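Local structure of muconate lactonizing enzyme (Corynebacterium glutamicum, 3I4K) at residues A[22-27]-A[303-308]; A[113-118]-A[128-133]. The protein belongs to the muconate lactonizing enzyme family of the enolase superfamily, and holds a magnesium ion in its barrel domain. All coordinates share one frame; numbering follows the deposited sequence.

In the fold
Contact 1 joins the two domains of an enolase-superfamily chain: 22-27, from the N-terminal domain, meets the loop 303-308 that follows barrel strand 298-301. Contact 2 ties helix 104-121 to the loop that follows it and leads to strand 137-144. Their centres lie 26 Å apart and their nearest atoms about 10 Å, without touching; in sequence, contact 2 falls wholly between the two segments of contact 1. Contact 1 is the one near the metal site: the side chain of Phe26 is about 8 Å from the magnesium ion, which Asp200, Glu226 and Asp251 bind. Contact 2 lies beside the second subunit.

Contact 1: A[22-27]-A[303-308]; sequences RPHGFA and TSLEGP
His24, in the last part of strand 8-25, and Phe26, just past its end, both reach Leu305 in the loop 303-308, and a single methyl, Leu305 CD2, receives them. His24 comes first: its CB points at the loop, and the imidazole brings CD2 to 4.2 Å from Leu305 CD2, an oblique, loose approach. Phe26 follows with the closer touch, its CZ 3.7 Å from Leu305 CD2. The methyl lies at the ring edge, in the plane of the phenyl, and the two side chains advance from opposite directions. With CG anti to its carbonyl carbon (chi1 -61°), Phe26 extends its ring end toward the loop. Contact is apolar and small, burying 85 Å² while the nearest CA atoms, those of His24 and Leu305, stay 10.6 Å apart. Leu305 has positive backbone angles (phi 64°), within a turn where Ser304 N donates to Glu306 OE2 at 3.0 Å. Thr277 OG1 bonds both Ser304 OG and Glu306 OE2, tying the turn to the barrel, while Leu305 O accepts from Gln34 NE2 on strand 30-43. A bound acetic acid, probably from the crystallisation liquor, lies about 5 Å from the Leu305 side chain. An N-terminal capping domain set against a loop after a barrel strand is the domain arrangement of the enolase superfamily, and here it brings Phe26 near the magnesium site. Around the contact, Lys171 of strand 167-171 touches His24 and Phe26, and Leu335 of helix 332-335 packs on His24 and Leu305.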
ATOM      1  N   ARG A  22     -20.247  29.439   9.072  1.00 66.02           N
ATOM      2  CA  ARG A  22     -21.107  29.299  10.247  1.00 65.04           C
ATOM      3  C   ARG A  22     -20.313  28.645  11.371  1.00 63.75           C
ATOM      4  O   ARG A  22     -19.266  28.048  11.131  1.00 63.89           O
ATOM      5  CB  ARG A  22     -22.316  28.413   9.930  1.00 66.63           C
ATOM      6  CG  ARG A  22     -23.191  28.899   8.791  1.00 71.29           C
ATOM      7  CD  ARG A  22     -24.354  27.939   8.559  1.00 73.83           C
ATOM      8  NE  ARG A  22     -25.220  28.353   7.453  1.00 76.44           N
ATOM      9  CZ  ARG A  22     -26.034  29.407   7.479  1.00 77.97           C
ATOM     10  NH1 ARG A  22     -26.108  30.175   8.559  1.00 77.35           N
ATOM     11  NH2 ARG A  22     -26.781  29.692   6.419  1.00 78.61           N
ATOM     12  N   PRO A  23     -20.795  28.763  12.618  1.00 62.22           N
ATOM     13  CA  PRO A  23     -20.093  28.153  13.752  1.00 59.90           C
ATOM     14  C   PRO A  23     -20.207  26.639  13.617  1.00 56.89           C
ATOM     15  O   PRO A  23     -21.302  26.117  13.421  1.00 56.81           O
ATOM     16  CB  PRO A  23     -20.871  28.671  14.961  1.00 60.35           C
ATOM     17  CG  PRO A  23     -21.396  29.988  14.485  1.00 61.92           C
ATOM     18  CD  PRO A  23     -21.866  29.657  13.092  1.00 61.70           C
ATOM     19  N   HIS A  24     -19.084  25.936  13.711  1.00 54.25           N
ATOM     20  CA  HIS A  24     -19.109  24.480  13.582  1.00 51.51           C
ATOM     21  C   HIS A  24     -18.914  23.871  14.964  1.00 48.74           C
ATOM     22  O   HIS A  24     -17.807  23.848  15.492  1.00 47.09           O
ATOM     23  CB  HIS A  24     -18.006  24.019  12.619  1.00 49.77           C
ATOM     24  CG  HIS A  24     -18.354  22.780  11.858  1.00 50.00           C
ATOM     25  ND1 HIS A  24     -19.501  22.672  11.101  1.00 49.97           N
ATOM     26  CD2 HIS A  24     -17.719  21.588  11.752  1.00 49.67           C
ATOM     27  CE1 HIS A  24     -19.560  21.465  10.566  1.00 51.01           C
ATOM     28  NE2 HIS A  24     -18.490  20.787  10.945  1.00 48.18           N
ATOM     29  N   GLY A  25     -20.002  23.377  15.544  1.00 47.31           N
ATOM     30  CA  GLY A  25     -19.926  22.813  16.878  1.00 48.52           C
ATOM     31  C   GLY A  25     -19.733  21.313  16.991  1.00 48.22           C
ATOM     32  O   GLY A  25     -20.410  20.525  16.319  1.00 48.91           O
ATOM     33  N   PHE A  26     -18.807  20.925  17.863  1.00 45.67           N
ATOM     34  CA  PHE A  26     -18.506  19.522  18.109  1.00 43.39           C
ATOM     35  C   PHE A  26     -19.042  19.133  19.486  1.00 43.40           C
ATOM     36  O   PHE A  26     -19.721  19.920  20.155  1.00 39.86           O
ATOM     37  CB  PHE A  26     -16.995  19.287  18.073  1.00 43.47           C
ATOM     38  CG  PHE A  26     -16.354  19.618  16.753  1.00 44.38           C
ATOM     39  CD1 PHE A  26     -16.256  18.659  15.753  1.00 43.67           C
ATOM     40  CD2 PHE A  26     -15.840  20.892  16.513  1.00 42.94           C
ATOM     41  CE1 PHE A  26     -15.655  18.956  14.535  1.00 42.08           C
ATOM     42  CE2 PHE A  26     -15.237  21.199  15.296  1.00 43.74           C
ATOM     43  CZ  PHE A  26     -15.145  20.229  14.308  1.00 45.08           C
ATOM     44  N   ALA A  27     -18.711  17.921  19.915  1.00 41.59           N
ATOM     45  CA  ALA A  27     -19.160  17.419  21.203  1.00 41.87           C
ATOM     46  C   ALA A  27     -18.764  18.307  22.376  1.00 41.03           C
ATOM     47  O   ALA A  27     -19.564  18.542  23.277  1.00 39.21           O
ATOM     48  CB  ALA A  27     -18.624  15.999  21.426  1.00 41.60           C
ATOM     49  N   THR A 303     -12.549  13.434   6.201  1.00 37.78           N
ATOM     50  CA  THR A 303     -11.880  14.723   6.298  1.00 38.89           C
ATOM     51  C   THR A 303     -11.612  15.163   7.723  1.00 39.10           C
ATOM     52  O   THR A 303     -12.369  14.844   8.644  1.00 38.60           O
ATOM     53  CB  THR A 303     -12.716  15.829   5.610  1.00 37.17           C
ATOM     54  OG1 THR A 303     -11.976  17.050   5.602  1.00 39.02           O
ATOM     55  CG2 THR A 303     -14.033  16.048   6.338  1.00 35.33           C
ATOM     56  N   SER A 304     -10.507  15.879   7.891  1.00 39.84           N
ATOM     57  CA  SER A 304     -10.125  16.430   9.178  1.00 41.13           C
ATOM     58  C   SER A 304     -10.448  17.917   9.042  1.00 41.84           C
ATOM     59  O   SER A 304      -9.887  18.757   9.755  1.00 41.22           O
ATOM     60  CB  SER A 304      -8.627  16.247   9.412  1.00 41.22           C
ATOM     61  OG  SER A 304      -8.316  14.888   9.642  1.00 43.80           O
ATOM     62  N   LEU A 305     -11.366  18.213   8.118  1.00 39.60           N
ATOM     63  CA  LEU A 305     -11.771  19.578   7.798  1.00 41.23           C
ATOM     64  C   LEU A 305     -10.565  20.308   7.224  1.00 41.09           C
ATOM     65  O   LEU A 305     -10.195  21.394   7.685  1.00 39.85           O
ATOM     66  CB  LEU A 305     -12.299  20.312   9.034  1.00 40.32           C
ATOM     67  CG  LEU A 305     -13.808  20.275   9.302  1.00 42.18           C
ATOM     68  CD1 LEU A 305     -14.532  19.283   8.390  1.00 42.21           C
ATOM     69  CD2 LEU A 305     -14.015  19.925  10.768  1.00 42.89           C
ATOM     70  N   GLU A 306      -9.948  19.688   6.222  1.00 41.59           N
ATOM     71  CA  GLU A 306      -8.786  20.271   5.558  1.00 41.63           C
ATOM     72  C   GLU A 306      -9.198  21.481   4.741  1.00 41.06           C
ATOM     73  O   GLU A 306     -10.361  21.607   4.337  1.00 39.02           O
ATOM     74  CB  GLU A 306      -8.131  19.272   4.588  1.00 41.35           C
ATOM     75  CG  GLU A 306      -7.529  18.019   5.217  1.00 41.96           C
ATOM     76  CD  GLU A 306      -8.556  16.939   5.497  1.00 40.39           C
ATOM     77  OE1 GLU A 306      -9.739  17.122   5.139  1.00 40.94           O
ATOM     78  OE2 GLU A 306      -8.173  15.902   6.071  1.00 41.71           O
ATOM     79  N   GLY A 307      -8.235  22.365   4.504  1.00 41.59           N
ATOM     80  CA  GLY A 307      -8.493  23.526   3.680  1.00 43.85           C
ATOM     81  C   GLY A 307      -8.425  23.036   2.240  1.00 45.85           C
ATOM     82  O   GLY A 307      -8.476  21.826   2.003  1.00 45.14           O
ATOM     83  N   PRO A 308      -8.304  23.936   1.251  1.00 45.16           N
ATOM     84  CA  PRO A 308      -8.235  23.517  -0.154  1.00 44.86           C
ATOM     85  C   PRO A 308      -7.049  22.614  -0.482  1.00 43.17           C
ATOM     86  O   PRO A 308      -7.190  21.654  -1.232  1.00 45.06           O
ATOM     87  CB  PRO A 308      -8.191  24.846  -0.907  1.00 46.33           C
ATOM     88  CG  PRO A 308      -7.513  25.767   0.080  1.00 47.84           C
ATOM     89  CD  PRO A 308      -8.216  25.400   1.365  1.00 46.12           C
TER

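Contact 2: A[113-118]-A[128-133]; sequences AMHDAW and DLLGGT
Leu129 pushes one methyl, CD1, between His115 and Trp118, which stand about one helical turn apart on helix 104-121. CD1 lies 3.9 Å from Trp118 CE3, oblique to the indole, and also 3.9 Å from the backbone His115 O. In Trp118, chi1 of -160° sets CG anti to the backbone N, and chi2 near 15° turns the CD2/CE3 side of the indole to Leu129. CG of His115 lies anti to the carbonyl carbon (chi1 -86°), which carries the imidazole to Leu130. There CE1 of His115 approaches Leu130 CD2 at 3.8 Å, the two side chains crossing at about a right angle. The CB of Leu130 does not aim at the helix; its outer carbons bring it closer. Asp128 of the second subunit packs on Trp118 and Leu129, placing the contact at the dimer interface. Dispersion and shape therefore carry the contact, and burial leaves His115 ND1 without a polar partner, a cost that probably favours the uncharged imidazole.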
ATOM      1  N   ALA A 113       3.488  17.772   1.128  1.00 46.53           N
ATOM      2  CA  ALA A 113       4.306  18.831   0.540  1.00 47.85           C
ATOM      3  C   ALA A 113       5.330  18.213  -0.408  1.00 47.82           C
ATOM      4  O   ALA A 113       5.560  18.728  -1.498  1.00 49.18           O
ATOM      5  CB  ALA A 113       5.015  19.629   1.635  1.00 45.77           C
HETATM    6  N   MSE A 114       5.932  17.104   0.007  1.00 48.39           N
HETATM    7  CA  MSE A 114       6.918  16.426  -0.820  1.00 49.17           C
HETATM    8  C   MSE A 114       6.303  15.834  -2.082  1.00 49.01           C
HETATM    9  O   MSE A 114       6.908  15.871  -3.155  1.00 48.64           O
HETATM   10  CB  MSE A 114       7.629  15.341  -0.016  1.00 50.79           C
HETATM   11  CG  MSE A 114       8.606  15.913   0.988  1.00 53.54           C
HETATM   12 SE   MSE A 114       9.894  14.616   1.578  1.00 62.49          SE
HETATM   13  CE  MSE A 114      10.533  14.026  -0.145  1.00 58.87           C
ATOM     14  N   HIS A 115       5.098  15.295  -1.955  1.00 48.51           N
ATOM     15  CA  HIS A 115       4.407  14.716  -3.094  1.00 48.57           C
ATOM     16  C   HIS A 115       4.087  15.815  -4.098  1.00 50.05           C
ATOM     17  O   HIS A 115       4.279  15.642  -5.302  1.00 48.19           O
ATOM     18  CB  HIS A 115       3.116  14.030  -2.646  1.00 48.87           C
ATOM     19  CG  HIS A 115       3.307  12.613  -2.195  1.00 50.64           C
ATOM     20  ND1 HIS A 115       3.266  11.543  -3.064  1.00 50.13           N
ATOM     21  CD2 HIS A 115       3.557  12.093  -0.971  1.00 50.18           C
ATOM     22  CE1 HIS A 115       3.483  10.426  -2.394  1.00 49.64           C
ATOM     23  NE2 HIS A 115       3.663  10.732  -1.121  1.00 51.98           N
ATOM     24  N   ASP A 116       3.595  16.944  -3.599  1.00 49.74           N
ATOM     25  CA  ASP A 116       3.254  18.071  -4.463  1.00 51.05           C
ATOM     26  C   ASP A 116       4.502  18.547  -5.222  1.00 50.12           C
ATOM     27  O   ASP A 116       4.513  18.590  -6.449  1.00 49.56           O
ATOM     28  CB  ASP A 116       2.657  19.206  -3.612  1.00 50.97           C
ATOM     29  CG  ASP A 116       1.946  20.271  -4.445  1.00 51.68           C
ATOM     30  OD1 ASP A 116       1.332  19.935  -5.484  1.00 48.85           O
ATOM     31  OD2 ASP A 116       1.978  21.451  -4.035  1.00 54.03           O
ATOM     32  N   ALA A 117       5.558  18.873  -4.483  1.00 50.70           N
ATOM     33  CA  ALA A 117       6.805  19.342  -5.077  1.00 51.71           C
ATOM     34  C   ALA A 117       7.346  18.393  -6.148  1.00 52.02           C
ATOM     35  O   ALA A 117       7.869  18.833  -7.174  1.00 51.21           O
ATOM     36  CB  ALA A 117       7.854  19.545  -3.983  1.00 51.51           C
ATOM     37  N   TRP A 118       7.212  17.093  -5.907  1.00 51.72           N
ATOM     38  CA  TRP A 118       7.696  16.078  -6.842  1.00 51.92           C
ATOM     39  C   TRP A 118       6.788  15.931  -8.072  1.00 51.36           C
ATOM     40  O   TRP A 118       7.268  15.884  -9.207  1.00 50.72           O
ATOM     41  CB  TRP A 118       7.825  14.738  -6.108  1.00 53.97           C
ATOM     42  CG  TRP A 118       8.725  13.730  -6.769  1.00 57.67           C
ATOM     43  CD1 TRP A 118       9.633  13.959  -7.764  1.00 58.80           C
ATOM     44  CD2 TRP A 118       8.845  12.344  -6.430  1.00 58.97           C
ATOM     45  NE1 TRP A 118      10.313  12.803  -8.064  1.00 58.64           N
ATOM     46  CE2 TRP A 118       9.850  11.795  -7.258  1.00 58.93           C
ATOM     47  CE3 TRP A 118       8.202  11.511  -5.502  1.00 58.03           C
ATOM     48  CZ2 TRP A 118      10.226  10.451  -7.189  1.00 59.19           C
ATOM     49  CZ3 TRP A 118       8.576  10.176  -5.433  1.00 58.04           C
ATOM     50  CH2 TRP A 118       9.580   9.660  -6.272  1.00 59.41           C
ATOM     51  N   ASP A 128      -0.675  10.482  -9.969  1.00 45.60           N
ATOM     52  CA  ASP A 128       0.140   9.668 -10.860  1.00 46.02           C
ATOM     53  C   ASP A 128       1.366   9.131 -10.122  1.00 45.52           C
ATOM     54  O   ASP A 128       2.149   8.369 -10.678  1.00 46.39           O
ATOM     55  CB  ASP A 128       0.570  10.464 -12.094  1.00 45.61           C
ATOM     56  CG  ASP A 128      -0.565  10.677 -13.078  1.00 46.03           C
ATOM     57  OD1 ASP A 128      -1.653  10.077 -12.908  1.00 46.49           O
ATOM     58  OD2 ASP A 128      -0.360  11.444 -14.037  1.00 45.40           O
ATOM     59  N   LEU A 129       1.541   9.542  -8.870  1.00 44.31           N
ATOM     60  CA  LEU A 129       2.652   9.035  -8.078  1.00 43.12           C
ATOM     61  C   LEU A 129       2.055   7.996  -7.136  1.00 44.31           C
ATOM     62  O   LEU A 129       2.774   7.314  -6.397  1.00 43.41           O
ATOM     63  CB  LEU A 129       3.305  10.149  -7.259  1.00 43.82           C
ATOM     64  CG  LEU A 129       3.984  11.303  -8.002  1.00 42.34           C
ATOM     65  CD1 LEU A 129       4.707  12.188  -7.003  1.00 45.29           C
ATOM     66  CD2 LEU A 129       4.960  10.754  -9.020  1.00 43.62           C
ATOM     67  N   LEU A 130       0.730   7.871  -7.197  1.00 42.90           N
ATOM     68  CA  LEU A 130      -0.019   6.957  -6.339  1.00 43.46           C
ATOM     69  C   LEU A 130      -0.776   5.852  -7.080  1.00 42.70           C
ATOM     70  O   LEU A 130      -1.724   5.295  -6.540  1.00 41.76           O
ATOM     71  CB  LEU A 130      -1.017   7.758  -5.496  1.00 42.81           C
ATOM     72  CG  LEU A 130      -0.437   8.910  -4.670  1.00 42.37           C
ATOM     73  CD1 LEU A 130      -1.565   9.722  -4.068  1.00 42.19           C
ATOM     74  CD2 LEU A 130       0.489   8.368  -3.589  1.00 42.82           C
ATOM     75  N   GLY A 131      -0.373   5.551  -8.313  1.00 42.06           N
ATOM     76  CA  GLY A 131      -1.035   4.497  -9.061  1.00 43.17           C
ATOM     77  C   GLY A 131      -1.878   4.902 -10.260  1.00 43.21           C
ATOM     78  O   GLY A 131      -2.408   4.040 -10.966  1.00 44.57           O
ATOM     79  N   GLY A 132      -2.012   6.199 -10.508  1.00 43.35           N
ATOM     80  CA  GLY A 132      -2.811   6.633 -11.641  1.00 43.80           C
ATOM     81  C   GLY A 132      -4.247   6.900 -11.250  1.00 44.18           C
ATOM     82  O   GLY A 132      -4.552   7.057 -10.068  1.00 45.54           O
ATOM     83  N   THR A 133      -5.150   6.942 -12.220  1.00 44.42           N
ATOM     84  CA  THR A 133      -6.532   7.228 -11.875  1.00 44.59           C
ATOM     85  C   THR A 133      -7.495   6.052 -12.001  1.00 43.79           C
ATOM     86  O   THR A 133      -7.391   5.237 -12.916  1.00 42.98           O
ATOM     87  CB  THR A 133      -7.069   8.443 -12.689  1.00 45.43           C
ATOM     88  OG1 THR A 133      -7.630   8.005 -13.929  1.00 48.85           O
ATOM     89  CG2 THR A 133      -5.942   9.406 -12.988  1.00 45.87           C
TER